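Local coordinates for protein high choriolytic enzyme 1 (Oryzias latipes, PDB 3VTG) that helps break down the egg envelope at hatching, as a zinc-dependent endopeptidase of the astacin family that cuts the envelope's inner layer, at residues 36-41 and 90-95; 100-105 and 191-196; 105-110 and 141-146. One frame throughout, in Å; residues are numbered along the deposited sequence.

Contact 1. Residues 36-41 and 90-95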
ATOM      1  N   ALA A  36     -12.833  14.640   3.156  1.00  9.53           N
ATOM      2  CA  ALA A  36     -13.832  13.598   3.411  1.00  9.49           C
ATOM      3  C   ALA A  36     -13.549  12.306   2.640  1.00  9.47           C
ATOM      4  O   ALA A  36     -13.768  11.215   3.165  1.00  9.39           O
ATOM      5  CB  ALA A  36     -15.235  14.114   3.123  1.00  9.63           C
ATOM      6  N   THR A  37     -13.045  12.434   1.414  1.00  9.41           N
ATOM      7  CA  THR A  37     -12.666  11.270   0.611  1.00  9.36           C
ATOM      8  C   THR A  37     -11.514  10.503   1.261  1.00  9.32           C
ATOM      9  O   THR A  37     -11.557   9.274   1.371  1.00  9.22           O
ATOM     10  CB  THR A  37     -12.323  11.669  -0.842  1.00  9.44           C
ATOM     11  OG1 THR A  37     -13.482  12.245  -1.457  1.00  9.62           O
ATOM     12  CG2 THR A  37     -11.882  10.460  -1.663  1.00  9.49           C
ATOM     13  N   ILE A  38     -10.499  11.239   1.706  1.00  9.21           N
ATOM     14  CA  ILE A  38      -9.346  10.649   2.381  1.00  9.22           C
ATOM     15  C   ILE A  38      -9.775   9.956   3.679  1.00  9.34           C
ATOM     16  O   ILE A  38      -9.403   8.807   3.925  1.00  9.20           O
ATOM     17  CB  ILE A  38      -8.246  11.702   2.646  1.00  9.21           C
ATOM     18  CG1 ILE A  38      -7.708  12.247   1.317  1.00  9.27           C
ATOM     19  CG2 ILE A  38      -7.113  11.111   3.485  1.00  9.16           C
ATOM     20  CD1 ILE A  38      -7.033  13.601   1.420  1.00  9.34           C
ATOM     21  N   GLU A  39     -10.579  10.642   4.488  1.00  9.52           N
ATOM     22  CA  GLU A  39     -11.036  10.072   5.754  1.00  9.94           C
ATOM     23  C   GLU A  39     -11.977   8.882   5.531  1.00  9.88           C
ATOM     24  O   GLU A  39     -11.979   7.933   6.315  1.00  9.92           O
ATOM     25  CB  GLU A  39     -11.649  11.150   6.662  1.00 10.42           C
ATOM     26  CG  GLU A  39     -10.620  12.171   7.151  1.00 10.93           C
ATOM     27  CD  GLU A  39     -11.132  13.123   8.226  1.00 11.31           C
ATOM     28  OE1 GLU A  39     -12.346  13.425   8.246  1.00 11.96           O
ATOM     29  OE2 GLU A  39     -10.309  13.589   9.051  1.00 11.59           O
ATOM     30  N   GLY A  40     -12.749   8.924   4.446  1.00  9.93           N
ATOM     31  CA  GLY A  40     -13.600   7.800   4.055  1.00 10.15           C
ATOM     32  C   GLY A  40     -12.795   6.546   3.764  1.00 10.09           C
ATOM     33  O   GLY A  40     -13.154   5.449   4.201  1.00 10.37           O
ATOM     34  N   ALA A  41     -11.694   6.711   3.031  1.00  9.94           N
ATOM     35  CA  ALA A  41     -10.789   5.606   2.729  1.00  9.87           C
ATOM     36  C   ALA A  41     -10.153   5.037   3.993  1.00  9.85           C
ATOM     37  O   ALA A  41      -9.975   3.826   4.113  1.00  9.71           O
ATOM     38  CB  ALA A  41      -9.722   6.044   1.742  1.00  9.86           C
ATOM     39  N   GLY A  90      -4.922  12.840  -9.785  1.00 12.64           N
ATOM     40  CA  GLY A  90      -4.838  11.432 -10.173  1.00 12.36           C
ATOM     41  C   GLY A  90      -5.014  10.380  -9.094  1.00 12.05           C
ATOM     42  O   GLY A  90      -5.012   9.184  -9.394  1.00 12.68           O
ATOM     43  N   CYS A  91      -5.179  10.807  -7.844  1.00 11.37           N
ATOM     44  CA  CYS A  91      -5.145   9.868  -6.721  1.00 10.88           C
ATOM     45  C   CYS A  91      -6.365   9.895  -5.801  1.00 10.52           C
ATOM     46  O   CYS A  91      -6.436   9.103  -4.859  1.00 10.22           O
ATOM     47  CB  CYS A  91      -3.888  10.093  -5.876  1.00 10.91           C
ATOM     48  SG  CYS A  91      -2.346  10.203  -6.802  1.00 11.11           S
ATOM     49  N   MET A  92      -7.316  10.791  -6.056  1.00 10.21           N
ATOM     50  CA  MET A  92      -8.438  10.984  -5.127  1.00 10.21           C
ATOM     51  C   MET A  92      -9.538   9.934  -5.316  1.00 10.28           C
ATOM     52  O   MET A  92     -10.673  10.247  -5.690  1.00 10.48           O
ATOM     53  CB  MET A  92      -8.987  12.412  -5.222  1.00 10.19           C
ATOM     54  CG  MET A  92      -9.877  12.832  -4.057  1.00 10.27           C
ATOM     55  SD  MET A  92      -9.074  12.789  -2.439  1.00 10.30           S
ATOM     56  CE  MET A  92      -7.873  14.108  -2.599  1.00 10.33           C
ATOM     57  N   TYR A  93      -9.172   8.684  -5.052  1.00 10.24           N
ATOM     58  CA  TYR A  93     -10.062   7.538  -5.188  1.00 10.30           C
ATOM     59  C   TYR A  93      -9.807   6.629  -4.005  1.00  9.93           C
ATOM     60  O   TYR A  93      -8.656   6.408  -3.620  1.00  9.63           O
ATOM     61  CB  TYR A  93      -9.791   6.804  -6.504  1.00 11.07           C
ATOM     62  CG  TYR A  93      -9.955   7.691  -7.713  1.00 11.65           C
ATOM     63  CD1 TYR A  93     -11.213   7.921  -8.268  1.00 12.14           C
ATOM     64  CD2 TYR A  93      -8.852   8.322  -8.291  1.00 11.99           C
ATOM     65  CE1 TYR A  93     -11.368   8.746  -9.368  1.00 12.51           C
ATOM     66  CE2 TYR A  93      -8.998   9.151  -9.393  1.00 12.46           C
ATOM     67  CZ  TYR A  93     -10.256   9.356  -9.925  1.00 12.64           C
ATOM     68  OH  TYR A  93     -10.410  10.174 -11.021  1.00 13.49           O
ATOM     69  N   SER A  94     -10.881   6.103  -3.429  1.00  9.60           N
ATOM     70  CA  SER A  94     -10.785   5.330  -2.193  1.00  9.45           C
ATOM     71  C   SER A  94      -9.739   4.216  -2.242  1.00  9.22           C
ATOM     72  O   SER A  94      -8.908   4.115  -1.344  1.00  8.92           O
ATOM     73  CB  SER A  94     -12.145   4.764  -1.797  1.00  9.71           C
ATOM     74  OG  SER A  94     -12.088   4.229  -0.487  1.00 10.09           O
ATOM     75  N   GLY A  95      -9.776   3.398  -3.293  1.00  9.09           N
ATOM     76  CA  GLY A  95      -8.867   2.261  -3.418  1.00  9.06           C
ATOM     77  C   GLY A  95      -7.403   2.659  -3.484  1.00  8.83           C
ATOM     78  O   GLY A  95      -6.553   2.015  -2.869  1.00  8.73           O
TER
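T37 and M92 touch between residues 36-41 of helix 32-43 and residues 90-95. The methyl CG2 of T37 lies 3.7 Å from the sulfur SD of M92. CB of T37 stands beside the same sulfur, and CG of M92 comes alongside that methyl. CG2 of T37 is anti to the backbone N, while its hydroxyl OG1 turns back to the carbonyl of G33 in its own helix. I38 meets M92 at about a right angle, with its CG1 4.0 Å from SD of M92. Its CD1 lies 4.1 Å from the terminal methyl CE of M92. The M92 chain bends at chi2 (60°) and again at chi3 (67°), which folds the thioether over both helix residues.

M92 is the centre of an inverse gamma turn. Y93 follows as N-cap of helix 94-105, the helix that carries the HExxH zinc motif of the astacin family. The contact joins helix 32-43 to the loop and first turn that lead into the zinc-binding helix.

The mixed contact is made by A41 and S94. CB of A41 lies 3.7 Å from OG of S94 and equally near the backbone O of S94. The serine hydroxyl is hydrogen-bonded to Q98, one turn further along its helix.

Contact 2. Residues 100-105 and 191-196. With ZN (zinc ion), chain B.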
ATOM      1  N   GLU A 100      -2.131   3.383  -0.632  1.00  7.76           N
ATOM      2  CA  GLU A 100      -1.078   4.211  -0.032  1.00  7.87           C
ATOM      3  C   GLU A 100      -0.982   4.048   1.484  1.00  7.73           C
ATOM      4  O   GLU A 100       0.120   3.975   2.038  1.00  7.47           O
ATOM      5  CB  GLU A 100      -1.250   5.691  -0.401  1.00  8.24           C
ATOM      6  CG  GLU A 100      -1.149   5.995  -1.892  1.00  8.70           C
ATOM      7  CD  GLU A 100       0.099   5.427  -2.551  1.00  9.08           C
ATOM      8  OE1 GLU A 100       1.141   5.268  -1.875  1.00  9.47           O
ATOM      9  OE2 GLU A 100       0.032   5.135  -3.761  1.00  9.56           O
ATOM     10  N   LEU A 101      -2.132   3.983   2.147  1.00  7.65           N
ATOM     11  CA  LEU A 101      -2.165   3.761   3.588  1.00  7.73           C
ATOM     12  C   LEU A 101      -1.549   2.408   3.961  1.00  7.74           C
ATOM     13  O   LEU A 101      -0.893   2.282   4.996  1.00  7.73           O
ATOM     14  CB  LEU A 101      -3.591   3.900   4.126  1.00  7.73           C
ATOM     15  CG  LEU A 101      -4.197   5.308   4.060  1.00  7.74           C
ATOM     16  CD1 LEU A 101      -5.704   5.240   4.259  1.00  7.76           C
ATOM     17  CD2 LEU A 101      -3.563   6.260   5.069  1.00  7.88           C
ATOM     18  N   ASN A 102      -1.745   1.405   3.105  1.00  7.83           N
ATOM     19  CA  ASN A 102      -1.093   0.106   3.286  1.00  8.05           C
ATOM     20  C   ASN A 102       0.434   0.170   3.197  1.00  7.81           C
ATOM     21  O   ASN A 102       1.121  -0.527   3.949  1.00  7.81           O
ATOM     22  CB  ASN A 102      -1.661  -0.939   2.328  1.00  8.62           C
ATOM     23  CG  ASN A 102      -2.832  -1.685   2.924  1.00  9.18           C
ATOM     24  OD1 ASN A 102      -2.656  -2.547   3.792  1.00  9.90           O
ATOM     25  ND2 ASN A 102      -4.040  -1.353   2.471  1.00  9.46           N
ATOM     26  N   HIS A 103       0.962   1.007   2.300  1.00  7.63           N
ATOM     27  CA  HIS A 103       2.405   1.274   2.277  1.00  7.51           C
ATOM     28  C   HIS A 103       2.849   1.831   3.605  1.00  7.44           C
ATOM     29  O   HIS A 103       3.847   1.377   4.172  1.00  7.49           O
ATOM     30  CB  HIS A 103       2.788   2.263   1.182  1.00  7.45           C
ATOM     31  CG  HIS A 103       2.857   1.675  -0.211  1.00  7.37           C
ATOM     32  ND1 HIS A 103       3.466   0.504  -0.490  1.00  7.36           N
ATOM     33  CD2 HIS A 103       2.414   2.184  -1.428  1.00  7.37           C
ATOM     34  CE1 HIS A 103       3.393   0.266  -1.814  1.00  7.41           C
ATOM     35  NE2 HIS A 103       2.749   1.295  -2.387  1.00  7.25           N
ATOM     36  N   ALA A 104       2.109   2.820   4.117  1.00  7.41           N
ATOM     37  CA  ALA A 104       2.426   3.444   5.406  1.00  7.42           C
ATOM     38  C   ALA A 104       2.420   2.429   6.551  1.00  7.47           C
ATOM     39  O   ALA A 104       3.169   2.576   7.518  1.00  7.49           O
ATOM     40  CB  ALA A 104       1.473   4.595   5.699  1.00  7.50           C
ATOM     41  N   LEU A 105       1.594   1.391   6.431  1.00  7.50           N
ATOM     42  CA  LEU A 105       1.577   0.305   7.413  1.00  7.68           C
ATOM     43  C   LEU A 105       2.793  -0.622   7.334  1.00  7.80           C
ATOM     44  O   LEU A 105       3.110  -1.314   8.305  1.00  7.88           O
ATOM     45  CB  LEU A 105       0.290  -0.514   7.302  1.00  7.73           C
ATOM     46  CG  LEU A 105      -1.027   0.162   7.687  1.00  7.80           C
ATOM     47  CD1 LEU A 105      -2.176  -0.815   7.500  1.00  7.83           C
ATOM     48  CD2 LEU A 105      -0.988   0.688   9.113  1.00  7.93           C
ATOM     49  N   THR A 191      -5.924  -9.841   6.208  1.00  8.91           N
ATOM     50  CA  THR A 191      -5.266 -10.840   7.047  1.00  9.03           C
ATOM     51  C   THR A 191      -3.832 -10.416   7.377  1.00  8.87           C
ATOM     52  O   THR A 191      -3.396 -10.514   8.527  1.00  8.99           O
ATOM     53  CB  THR A 191      -5.292 -12.234   6.382  1.00  9.19           C
ATOM     54  OG1 THR A 191      -6.654 -12.641   6.190  1.00  9.67           O
ATOM     55  CG2 THR A 191      -4.576 -13.274   7.244  1.00  9.28           C
ATOM     56  N   ARG A 192      -3.112  -9.921   6.371  1.00  8.72           N
ATOM     57  CA  ARG A 192      -1.729  -9.483   6.549  1.00  8.76           C
ATOM     58  C   ARG A 192      -1.587  -8.362   7.576  1.00  8.73           C
ATOM     59  O   ARG A 192      -0.687  -8.401   8.412  1.00  8.69           O
ATOM     60  CB  ARG A 192      -1.123  -9.051   5.215  1.00  8.83           C
ATOM     61  CG  ARG A 192      -0.817 -10.204   4.278  1.00  8.95           C
ATOM     62  CD  ARG A 192      -0.673  -9.686   2.864  1.00  9.00           C
ATOM     63  NE  ARG A 192      -0.495 -10.772   1.907  1.00  9.02           N
ATOM     64  CZ  ARG A 192      -0.420 -10.603   0.592  1.00  9.17           C
ATOM     65  NH1 ARG A 192      -0.524  -9.392   0.060  1.00  9.24           N
ATOM     66  NH2 ARG A 192      -0.250 -11.654  -0.195  1.00  9.26           N
ATOM     67  N   ILE A 193      -2.477  -7.371   7.509  1.00  8.86           N
ATOM     68  CA  ILE A 193      -2.506  -6.295   8.499  1.00  9.06           C
ATOM     69  C   ILE A 193      -2.684  -6.883   9.901  1.00  9.12           C
ATOM     70  O   ILE A 193      -1.941  -6.544  10.825  1.00  8.96           O
ATOM     71  CB  ILE A 193      -3.629  -5.276   8.202  1.00  8.99           C
ATOM     72  CG1 ILE A 193      -3.358  -4.539   6.880  1.00  8.96           C
ATOM     73  CG2 ILE A 193      -3.787  -4.292   9.358  1.00  9.04           C
ATOM     74  CD1 ILE A 193      -4.566  -3.822   6.303  1.00  9.00           C
ATOM     75  N   ASN A 194      -3.650  -7.787  10.036  1.00  9.38           N
ATOM     76  CA  ASN A 194      -3.968  -8.397  11.322  1.00  9.80           C
ATOM     77  C   ASN A 194      -2.844  -9.259  11.891  1.00  9.85           C
ATOM     78  O   ASN A 194      -2.633  -9.281  13.101  1.00 10.08           O
ATOM     79  CB  ASN A 194      -5.282  -9.180  11.243  1.00 10.19           C
ATOM     80  CG  ASN A 194      -6.495  -8.273  11.112  1.00 10.49           C
ATOM     81  OD1 ASN A 194      -7.513  -8.659  10.541  1.00 11.17           O
ATOM     82  ND2 ASN A 194      -6.392  -7.065  11.644  1.00 10.74           N
ATOM     83  N   VAL A 195      -2.118  -9.957  11.020  1.00  9.88           N
ATOM     84  CA  VAL A 195      -0.977 -10.762  11.452  1.00  9.95           C
ATOM     85  C   VAL A 195       0.202  -9.868  11.855  1.00 10.03           C
ATOM     86  O   VAL A 195       0.771 -10.035  12.935  1.00 10.16           O
ATOM     87  CB  VAL A 195      -0.557 -11.804  10.388  1.00  9.85           C
ATOM     88  CG1 VAL A 195       0.707 -12.536  10.817  1.00  9.80           C
ATOM     89  CG2 VAL A 195      -1.675 -12.809  10.146  1.00  9.87           C
ATOM     90  N   LEU A 196       0.547  -8.903  11.002  1.00 10.02           N
ATOM     91  CA  LEU A 196       1.675  -8.008  11.265  1.00 10.22           C
ATOM     92  C   LEU A 196       1.496  -7.211  12.560  1.00 10.29           C
ATOM     93  O   LEU A 196       2.432  -7.080  13.354  1.00 10.46           O
ATOM     94  CB  LEU A 196       1.909  -7.064  10.079  1.00 10.28           C
ATOM     95  CG  LEU A 196       3.096  -6.098  10.165  1.00 10.45           C
ATOM     96  CD1 LEU A 196       4.425  -6.835  10.237  1.00 10.63           C
ATOM     97  CD2 LEU A 196       3.091  -5.133   8.990  1.00 10.52           C
TER
HETATM   98 ZN    ZN B 301       2.196   1.531  -4.414  1.00  8.28          ZN
HETATM   99  O   HOH W   1       2.252   3.655  -4.285  1.00 11.15           O
HETATM  100  O   HOH W   2       1.722   2.111  -6.594  1.00 14.04           O
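I193 reaches from helix 191-196 across to N102 and L105 of helix 100-105. Its CB carries two branches. CG2 is anti to the backbone N, and CG1 lies beside that N (chi1 -65°) and makes the contact. CG1 stands 4.0 Å from CD1 of L105 and 3.7 Å from OD1 of N102. At the tip, the methyl CD1 of I193 comes within 3.4 Å of OD1 of N102 and packs against CD1 of L105 as well. The isoleucine crosses the asparagine at about a right angle and the leucine obliquely. ND2 of N102 is hydrogen-bonded to O of Q98.

The two helix segments run nearly parallel, 22° apart, with axes 11.7 Å from each other, and the gap between them is spanned by I193, L105 and N102. Helix 94-105 is the HExxH helix of this astacin-type protease. H103 binds the zinc ion through NE2 at 2.1 Å, and H99 and H109 complete the histidine set. E100, the predicted catalytic residue, accepts a 2.7 Å hydrogen bond at OE2 from the zinc-bound water 1.

An alanine in place of I193 removes CG1, CG2 and CD1, which would probably leave a gap between CD1 of L105 and OD1 of N102. Further along, CD2 of L196 packs 3.9 Å from the backbone O of L105, and that oxygen accepts a hydrogen bond from Y197.

Contact 3. Residues 105-110 and 141-146. With ZN (zinc ion), chain B.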
ATOM      1  N   LEU A 105       1.594   1.391   6.431  1.00  7.50           N
ATOM      2  CA  LEU A 105       1.577   0.305   7.413  1.00  7.68           C
ATOM      3  C   LEU A 105       2.793  -0.622   7.334  1.00  7.80           C
ATOM      4  O   LEU A 105       3.110  -1.314   8.305  1.00  7.88           O
ATOM      5  CB  LEU A 105       0.290  -0.514   7.302  1.00  7.73           C
ATOM      6  CG  LEU A 105      -1.027   0.162   7.687  1.00  7.80           C
ATOM      7  CD1 LEU A 105      -2.176  -0.815   7.500  1.00  7.83           C
ATOM      8  CD2 LEU A 105      -0.988   0.688   9.113  1.00  7.93           C
ATOM      9  N   GLY A 106       3.456  -0.640   6.179  1.00  7.88           N
ATOM     10  CA  GLY A 106       4.659  -1.451   5.979  1.00  8.08           C
ATOM     11  C   GLY A 106       4.583  -2.474   4.858  1.00  8.25           C
ATOM     12  O   GLY A 106       5.452  -3.341   4.757  1.00  8.39           O
ATOM     13  N   PHE A 107       3.562  -2.371   4.009  1.00  8.33           N
ATOM     14  CA  PHE A 107       3.352  -3.341   2.931  1.00  8.42           C
ATOM     15  C   PHE A 107       3.855  -2.870   1.575  1.00  8.50           C
ATOM     16  O   PHE A 107       3.701  -1.704   1.205  1.00  8.57           O
ATOM     17  CB  PHE A 107       1.885  -3.762   2.858  1.00  8.51           C
ATOM     18  CG  PHE A 107       1.422  -4.480   4.085  1.00  8.57           C
ATOM     19  CD1 PHE A 107       1.790  -5.803   4.310  1.00  8.68           C
ATOM     20  CD2 PHE A 107       0.660  -3.825   5.041  1.00  8.63           C
ATOM     21  CE1 PHE A 107       1.389  -6.465   5.455  1.00  8.81           C
ATOM     22  CE2 PHE A 107       0.252  -4.484   6.190  1.00  8.72           C
ATOM     23  CZ  PHE A 107       0.616  -5.805   6.395  1.00  8.77           C
ATOM     24  N   GLN A 108       4.450  -3.804   0.842  1.00  8.65           N
ATOM     25  CA  GLN A 108       5.052  -3.523  -0.458  1.00  8.85           C
ATOM     26  C   GLN A 108       4.203  -4.097  -1.586  1.00  8.59           C
ATOM     27  O   GLN A 108       3.242  -4.828  -1.340  1.00  8.56           O
ATOM     28  CB  GLN A 108       6.475  -4.082  -0.501  1.00  9.38           C
ATOM     29  CG  GLN A 108       7.338  -3.564   0.640  1.00 10.25           C
ATOM     30  CD  GLN A 108       8.677  -4.254   0.736  1.00 10.58           C
ATOM     31  OE1 GLN A 108       8.850  -5.190   1.517  1.00 11.38           O
ATOM     32  NE2 GLN A 108       9.634  -3.796  -0.057  1.00 11.13           N
ATOM     33  N   HIS A 109       4.549  -3.752  -2.824  1.00  8.31           N
ATOM     34  CA  HIS A 109       3.811  -4.247  -3.985  1.00  8.10           C
ATOM     35  C   HIS A 109       3.881  -5.740  -4.100  1.00  8.08           C
ATOM     36  O   HIS A 109       4.944  -6.339  -3.904  1.00  8.06           O
ATOM     37  CB  HIS A 109       4.300  -3.581  -5.263  1.00  8.02           C
ATOM     38  CG  HIS A 109       4.066  -2.092  -5.295  1.00  7.95           C
ATOM     39  ND1 HIS A 109       5.020  -1.216  -5.649  1.00  7.98           N
ATOM     40  CD2 HIS A 109       2.940  -1.340  -4.974  1.00  7.94           C
ATOM     41  CE1 HIS A 109       4.532   0.034  -5.567  1.00  7.88           C
ATOM     42  NE2 HIS A 109       3.255  -0.046  -5.158  1.00  7.92           N
ATOM     43  N   GLU A 110       2.740  -6.346  -4.418  1.00  8.04           N
ATOM     44  CA  GLU A 110       2.612  -7.800  -4.479  1.00  8.05           C
ATOM     45  C   GLU A 110       3.620  -8.457  -5.424  1.00  7.99           C
ATOM     46  O   GLU A 110       4.193  -9.499  -5.090  1.00  7.88           O
ATOM     47  CB  GLU A 110       1.178  -8.200  -4.852  1.00  8.23           C
ATOM     48  CG  GLU A 110       0.840  -9.662  -4.596  1.00  8.46           C
ATOM     49  CD  GLU A 110       0.704 -10.003  -3.121  1.00  8.68           C
ATOM     50  OE1 GLU A 110       0.943  -9.127  -2.257  1.00  9.35           O
ATOM     51  OE2 GLU A 110       0.363 -11.164  -2.825  1.00  8.61           O
ATOM     52  N   ASN A 141       8.628 -10.145   4.122  1.00 10.25           N
ATOM     53  CA  ASN A 141       8.015 -10.963   5.158  1.00  9.98           C
ATOM     54  C   ASN A 141       6.588 -11.253   4.721  1.00  9.73           C
ATOM     55  O   ASN A 141       5.712 -10.391   4.809  1.00  9.53           O
ATOM     56  CB  ASN A 141       8.053 -10.262   6.521  1.00 10.17           C
ATOM     57  CG  ASN A 141       7.332 -11.044   7.607  1.00 10.29           C
ATOM     58  OD1 ASN A 141       6.831 -12.151   7.384  1.00 10.31           O
ATOM     59  ND2 ASN A 141       7.278 -10.465   8.799  1.00 10.57           N
ATOM     60  N   ASN A 142       6.370 -12.472   4.247  1.00  9.56           N
ATOM     61  CA  ASN A 142       5.100 -12.856   3.641  1.00  9.42           C
ATOM     62  C   ASN A 142       4.020 -13.262   4.646  1.00  9.22           C
ATOM     63  O   ASN A 142       2.881 -13.539   4.261  1.00  9.05           O
ATOM     64  CB  ASN A 142       5.335 -13.942   2.588  1.00  9.59           C
ATOM     65  CG  ASN A 142       6.246 -13.467   1.469  1.00  9.65           C
ATOM     66  OD1 ASN A 142       6.189 -12.306   1.064  1.00  9.86           O
ATOM     67  ND2 ASN A 142       7.093 -14.358   0.971  1.00  9.81           N
ATOM     68  N   LEU A 143       4.393 -13.289   5.926  1.00  9.15           N
ATOM     69  CA  LEU A 143       3.454 -13.466   7.041  1.00  9.21           C
ATOM     70  C   LEU A 143       2.615 -14.746   6.940  1.00  9.21           C
ATOM     71  O   LEU A 143       1.466 -14.783   7.388  1.00  9.22           O
ATOM     72  CB  LEU A 143       2.560 -12.218   7.188  1.00  9.47           C
ATOM     73  CG  LEU A 143       3.263 -10.883   7.470  1.00  9.58           C
ATOM     74  CD1 LEU A 143       2.325  -9.715   7.207  1.00  9.92           C
ATOM     75  CD2 LEU A 143       3.794 -10.825   8.894  1.00  9.80           C
ATOM     76  N   ASN A 144       3.214 -15.789   6.363  1.00  9.21           N
ATOM     77  CA  ASN A 144       2.543 -17.072   6.104  1.00  9.28           C
ATOM     78  C   ASN A 144       1.306 -16.965   5.210  1.00  9.08           C
ATOM     79  O   ASN A 144       0.434 -17.838   5.228  1.00  9.32           O
ATOM     80  CB  ASN A 144       2.224 -17.810   7.417  1.00  9.69           C
ATOM     81  CG  ASN A 144       3.448 -18.463   8.033  1.00 10.06           C
ATOM     82  OD1 ASN A 144       4.453 -18.686   7.358  1.00 10.59           O
ATOM     83  ND2 ASN A 144       3.362 -18.788   9.318  1.00 10.47           N
ATOM     84  N   THR A 145       1.244 -15.892   4.425  1.00  8.82           N
ATOM     85  CA  THR A 145       0.168 -15.691   3.461  1.00  8.58           C
ATOM     86  C   THR A 145       0.688 -15.987   2.052  1.00  8.41           C
ATOM     87  O   THR A 145       1.890 -15.860   1.800  1.00  8.30           O
ATOM     88  CB  THR A 145      -0.419 -14.262   3.534  1.00  8.51           C
ATOM     89  OG1 THR A 145       0.504 -13.313   2.978  1.00  8.39           O
ATOM     90  CG2 THR A 145      -0.759 -13.886   4.977  1.00  8.64           C
ATOM     91  N   PRO A 146      -0.205 -16.397   1.133  1.00  8.29           N
ATOM     92  CA  PRO A 146       0.222 -16.742  -0.214  1.00  8.30           C
ATOM     93  C   PRO A 146       0.233 -15.526  -1.134  1.00  8.22           C
ATOM     94  O   PRO A 146      -0.292 -14.465  -0.780  1.00  8.25           O
ATOM     95  CB  PRO A 146      -0.863 -17.715  -0.667  1.00  8.30           C
ATOM     96  CG  PRO A 146      -2.097 -17.204  -0.003  1.00  8.31           C
ATOM     97  CD  PRO A 146      -1.663 -16.545   1.286  1.00  8.30           C
TER
HETATM   98 ZN    ZN B 301       2.196   1.531  -4.414  1.00  8.28          ZN
HETATM   99  O   HOH W   1       2.252   3.655  -4.285  1.00 11.15           O
HETATM  100  O   HOH W   2       1.722   2.111  -6.594  1.00 14.04           O
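The chain that leaves the zinc-binding helix of the astacin fold and runs to the third histidine ligand meets a turn at residues 141-146. F107 and L143 touch there. The methyl CD1 of L143 arrives at the edge of the F107 ring, in its plane, 3.8 Å from CE1 of F107. The two side chains cross at about a right angle. CG of F107 lies anti to its carbonyl carbon (chi1 -64°), which sends the ring toward the turn. R192, I193 and L196 of helix 187-196 also touch that ring.

The second meeting is polar but is no hydrogen bond: OE2 of E110 lies 3.9 Å from the backbone O of P146. That carboxylate oxygen is held by a salt bridge to R192 and a hydrogen bond from N of D148.

The turn is braced from within. OD1 of N141 accepts from N of L143 at 3.1 Å, an Asx turn, with the donor 40° above the carbonyl plane. A type I' beta turn from N142 to T145 overlaps it. There O of N142 is gripped twice, by N of T145 at 2.9 Å and by OG1 of T145 at 2.7 Å.

G106, with positive phi, is where the chain leaves helical angles, in a Schellman motif. H109 then binds zinc through NE2 at 2.0 Å. G106 and H109 complete the HExxHxxGxxH zinc-binding pattern of the metzincins, astacins included.

Contacts 1 and 2 both use helix 94-105: the first lies at its start and the second at its end, with centres about 17 Å apart. Contact 3 shares L105 with contact 2 and follows the chain onward, so their centres are only about 8 Å apart. R192 joins these two. Its NH2 forms a 2.7 Å salt bridge with OE2 of E110, and its NE makes a probable 2.9 Å hydrogen bond to OG1 of T145. The zinc ion joins them too, through H103 of contact 2 and H109 of contact 3. Contact 1 binds no metal, but the side chain of A41 is about 9 Å from those of H99 and E100.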